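Long-range contact in 5'-tyrosyl-DNA phosphodiesterase (Caenorhabditis elegans, PDB 4FVA), which belongs to the endonuclease/exonuclease/phosphatase family of the DNase I-like clan and carries a magnesium ion in this structure: residues T81-S86 / V120-T125. Residues are numbered along the deposited sequence; the frame is centred on the assembly and turned at random.
Sequences TAILVS and VFLLNT. With EDO (1,2-ethanediol), chain H.
The CD1 methyl of L122 reaches strand 81-86 at two points, 3.5 Å from CG1 of V85 and 3.8 Å from CG2 of I83. I83 also runs alongside N124 in the opposite sense, its CG1 lying 3.8 Å from the N124 CB. With CG anti to the backbone N (chi1 -178°), the N124 amide passes I83 and ends near T81, ND2 lying 3.6 Å from T81 CB. A water donates to T81 OG1 at 2.7 Å and to N124 O at 3.0 Å, bridging the side chain of T81 and the main chain of N124. The axes of segments 81-86 and 120-125 approach to 7.5 Å, with 153° between their N-to-C directions, roughly antiparallel; this fits face-to-face packing of two different sheets, the buried interior of the DNase I-like beta sandwich: 80-86 pairs with 47-53 and 68-72 in one sheet, 118-126 with 107-115 and 159-163 in the other. Further out, the N124 amide is gripped at both ends by strand 47-53, OD1 accepting from Q51 NE2 and ND2 donating to L50 O, which fixes its rotation. T81 OG1 also bonds to OE1 of Q109, on strand 107-115, while F49 packs against I83, L122 and N124.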
ATOM      1  N   THR A  81       1.725  -3.872   9.244  1.00 18.09           N
ATOM      2  CA  THR A  81       0.910  -3.535   8.086  1.00 18.21           C
ATOM      3  C   THR A  81      -0.455  -4.214   8.162  1.00 18.11           C
ATOM      4  O   THR A  81      -0.685  -5.069   9.020  1.00 17.93           O
ATOM      5  CB  THR A  81       1.609  -3.906   6.768  1.00 25.33           C
ATOM      6  OG1 THR A  81       1.809  -5.320   6.717  1.00 17.93           O
ATOM      7  CG2 THR A  81       2.962  -3.202   6.678  1.00 18.34           C
ATOM      8  N   ALA A  82      -1.360  -3.836   7.270  1.00 18.24           N
ATOM      9  CA  ALA A  82      -2.661  -4.486   7.224  1.00 22.63           C
ATOM     10  C   ALA A  82      -3.127  -4.597   5.779  1.00 22.91           C
ATOM     11  O   ALA A  82      -2.799  -3.748   4.940  1.00 18.43           O
ATOM     12  CB  ALA A  82      -3.684  -3.719   8.067  1.00 18.34           C
ATOM     13  N   ILE A  83      -3.905  -5.640   5.501  1.00 18.10           N
ATOM     14  CA  ILE A  83      -4.593  -5.753   4.224  1.00 18.18           C
ATOM     15  C   ILE A  83      -6.070  -5.912   4.545  1.00 21.52           C
ATOM     16  O   ILE A  83      -6.445  -6.799   5.327  1.00 18.08           O
ATOM     17  CB  ILE A  83      -4.084  -6.969   3.406  1.00 18.46           C
ATOM     18  CG1 ILE A  83      -2.569  -6.847   3.154  1.00 17.93           C
ATOM     19  CG2 ILE A  83      -4.858  -7.104   2.067  1.00 18.06           C
ATOM     20  CD1 ILE A  83      -1.980  -8.017   2.387  1.00 17.74           C
ATOM     21  N   LEU A  84      -6.897  -5.039   3.981  1.00 18.49           N
ATOM     22  CA  LEU A  84      -8.344  -5.131   4.166  1.00 21.32           C
ATOM     23  C   LEU A  84      -8.972  -5.478   2.833  1.00 20.84           C
ATOM     24  O   LEU A  84      -8.658  -4.848   1.813  1.00 18.79           O
ATOM     25  CB  LEU A  84      -8.932  -3.816   4.696  1.00 18.88           C
ATOM     26  CG  LEU A  84      -8.540  -3.338   6.102  1.00 22.95           C
ATOM     27  CD1 LEU A  84      -7.101  -2.789   6.140  1.00 18.84           C
ATOM     28  CD2 LEU A  84      -9.531  -2.290   6.604  1.00 20.46           C
ATOM     29  N   VAL A  85      -9.868  -6.464   2.846  1.00 23.45           N
ATOM     30  CA  VAL A  85     -10.560  -6.885   1.641  1.00 18.63           C
ATOM     31  C   VAL A  85     -12.069  -6.969   1.841  1.00 19.45           C
ATOM     32  O   VAL A  85     -12.560  -7.159   2.953  1.00 20.30           O
ATOM     33  CB  VAL A  85     -10.055  -8.251   1.120  1.00 18.37           C
ATOM     34  CG1 VAL A  85      -8.559  -8.177   0.713  1.00 18.24           C
ATOM     35  CG2 VAL A  85     -10.298  -9.327   2.176  1.00 18.18           C
ATOM     36  N   SER A  86     -12.795  -6.825   0.744  1.00 27.25           N
ATOM     37  CA  SER A  86     -14.230  -7.054   0.739  1.00 27.00           C
ATOM     38  C   SER A  86     -14.577  -8.373   1.434  1.00 24.57           C
ATOM     39  O   SER A  86     -13.788  -9.318   1.417  1.00 18.67           O
ATOM     40  CB  SER A  86     -14.724  -7.100  -0.707  1.00 31.70           C
ATOM     41  OG  SER A  86     -16.042  -7.600  -0.754  1.00 37.34           O
ATOM     42  N   VAL A 120      -6.560 -14.060  -6.853  1.00 22.80           N
ATOM     43  CA  VAL A 120      -5.922 -12.782  -6.540  1.00 19.68           C
ATOM     44  C   VAL A 120      -4.844 -12.960  -5.489  1.00 20.84           C
ATOM     45  O   VAL A 120      -5.097 -13.576  -4.456  1.00 22.28           O
ATOM     46  CB  VAL A 120      -6.937 -11.750  -6.011  1.00 25.40           C
ATOM     47  CG1 VAL A 120      -6.240 -10.429  -5.753  1.00 21.75           C
ATOM     48  CG2 VAL A 120      -8.079 -11.569  -6.992  1.00 25.49           C
ATOM     49  N   PHE A 121      -3.647 -12.446  -5.763  1.00 17.58           N
ATOM     50  CA  PHE A 121      -2.570 -12.385  -4.771  1.00 20.34           C
ATOM     51  C   PHE A 121      -2.324 -10.932  -4.387  1.00 22.78           C
ATOM     52  O   PHE A 121      -2.175 -10.068  -5.256  1.00 20.38           O
ATOM     53  CB  PHE A 121      -1.276 -13.023  -5.301  1.00 17.38           C
ATOM     54  CG  PHE A 121      -1.346 -14.525  -5.436  1.00 21.88           C
ATOM     55  CD1 PHE A 121      -1.949 -15.111  -6.544  1.00 24.56           C
ATOM     56  CD2 PHE A 121      -0.771 -15.349  -4.462  1.00 22.70           C
ATOM     57  CE1 PHE A 121      -2.010 -16.511  -6.671  1.00 20.72           C
ATOM     58  CE2 PHE A 121      -0.813 -16.734  -4.577  1.00 25.53           C
ATOM     59  CZ  PHE A 121      -1.439 -17.319  -5.687  1.00 22.92           C
ATOM     60  N   LEU A 122      -2.291 -10.672  -3.083  1.00 19.41           N
ATOM     61  CA  LEU A 122      -2.069  -9.331  -2.561  1.00 17.81           C
ATOM     62  C   LEU A 122      -0.782  -9.363  -1.765  1.00 21.50           C
ATOM     63  O   LEU A 122      -0.673 -10.133  -0.807  1.00 19.69           O
ATOM     64  CB  LEU A 122      -3.230  -8.906  -1.651  1.00 17.87           C
ATOM     65  CG  LEU A 122      -4.626  -8.953  -2.291  1.00 19.33           C
ATOM     66  CD1 LEU A 122      -5.727  -8.504  -1.323  1.00 18.06           C
ATOM     67  CD2 LEU A 122      -4.616  -8.104  -3.553  1.00 18.20           C
ATOM     68  N   LEU A 123       0.183  -8.537  -2.156  1.00 17.86           N
ATOM     69  CA  LEU A 123       1.466  -8.454  -1.465  1.00 18.67           C
ATOM     70  C   LEU A 123       1.730  -7.021  -1.001  1.00 21.37           C
ATOM     71  O   LEU A 123       1.908  -6.117  -1.817  1.00 18.29           O
ATOM     72  CB  LEU A 123       2.595  -8.935  -2.377  1.00 17.80           C
ATOM     73  CG  LEU A 123       2.520 -10.388  -2.873  1.00 20.65           C
ATOM     74  CD1 LEU A 123       1.603 -10.530  -4.088  1.00 17.65           C
ATOM     75  CD2 LEU A 123       3.916 -10.911  -3.176  1.00 27.57           C
ATOM     76  N   ASN A 124       1.743  -6.837   0.316  1.00 18.19           N
ATOM     77  CA  ASN A 124       1.863  -5.530   0.946  1.00 18.21           C
ATOM     78  C   ASN A 124       3.137  -5.475   1.777  1.00 18.17           C
ATOM     79  O   ASN A 124       3.404  -6.384   2.588  1.00 17.95           O
ATOM     80  CB  ASN A 124       0.626  -5.288   1.834  1.00 18.20           C
ATOM     81  CG  ASN A 124       0.624  -3.922   2.505  1.00 18.44           C
ATOM     82  OD1 ASN A 124       1.280  -2.989   2.046  1.00 18.66           O
ATOM     83  ND2 ASN A 124      -0.124  -3.802   3.613  1.00 18.40           N
ATOM     84  N   THR A 125       3.917  -4.412   1.596  1.00 18.41           N
ATOM     85  CA  THR A 125       5.163  -4.289   2.330  1.00 18.42           C
ATOM     86  C   THR A 125       5.470  -2.851   2.679  1.00 22.21           C
ATOM     87  O   THR A 125       4.906  -1.926   2.111  1.00 22.39           O
ATOM     88  CB  THR A 125       6.368  -4.897   1.566  1.00 18.39           C
ATOM     89  OG1 THR A 125       7.494  -5.002   2.449  1.00 23.22           O
ATOM     90  CG2 THR A 125       6.741  -4.010   0.367  1.00 18.68           C
TER
HETATM   91  C1  EDO H 404     -16.421  -2.331   0.737  1.00 56.13           C
HETATM   92  O1  EDO H 404     -17.084  -3.044   1.787  1.00 59.53           O
HETATM   93  C2  EDO H 404     -15.995  -3.322  -0.337  1.00 62.03           C
HETATM   94  O2  EDO H 404     -16.818  -4.491  -0.260  1.00 69.04           O
HETATM   95  O   HOH W   1       4.126  -5.957   5.423  1.00 21.79           O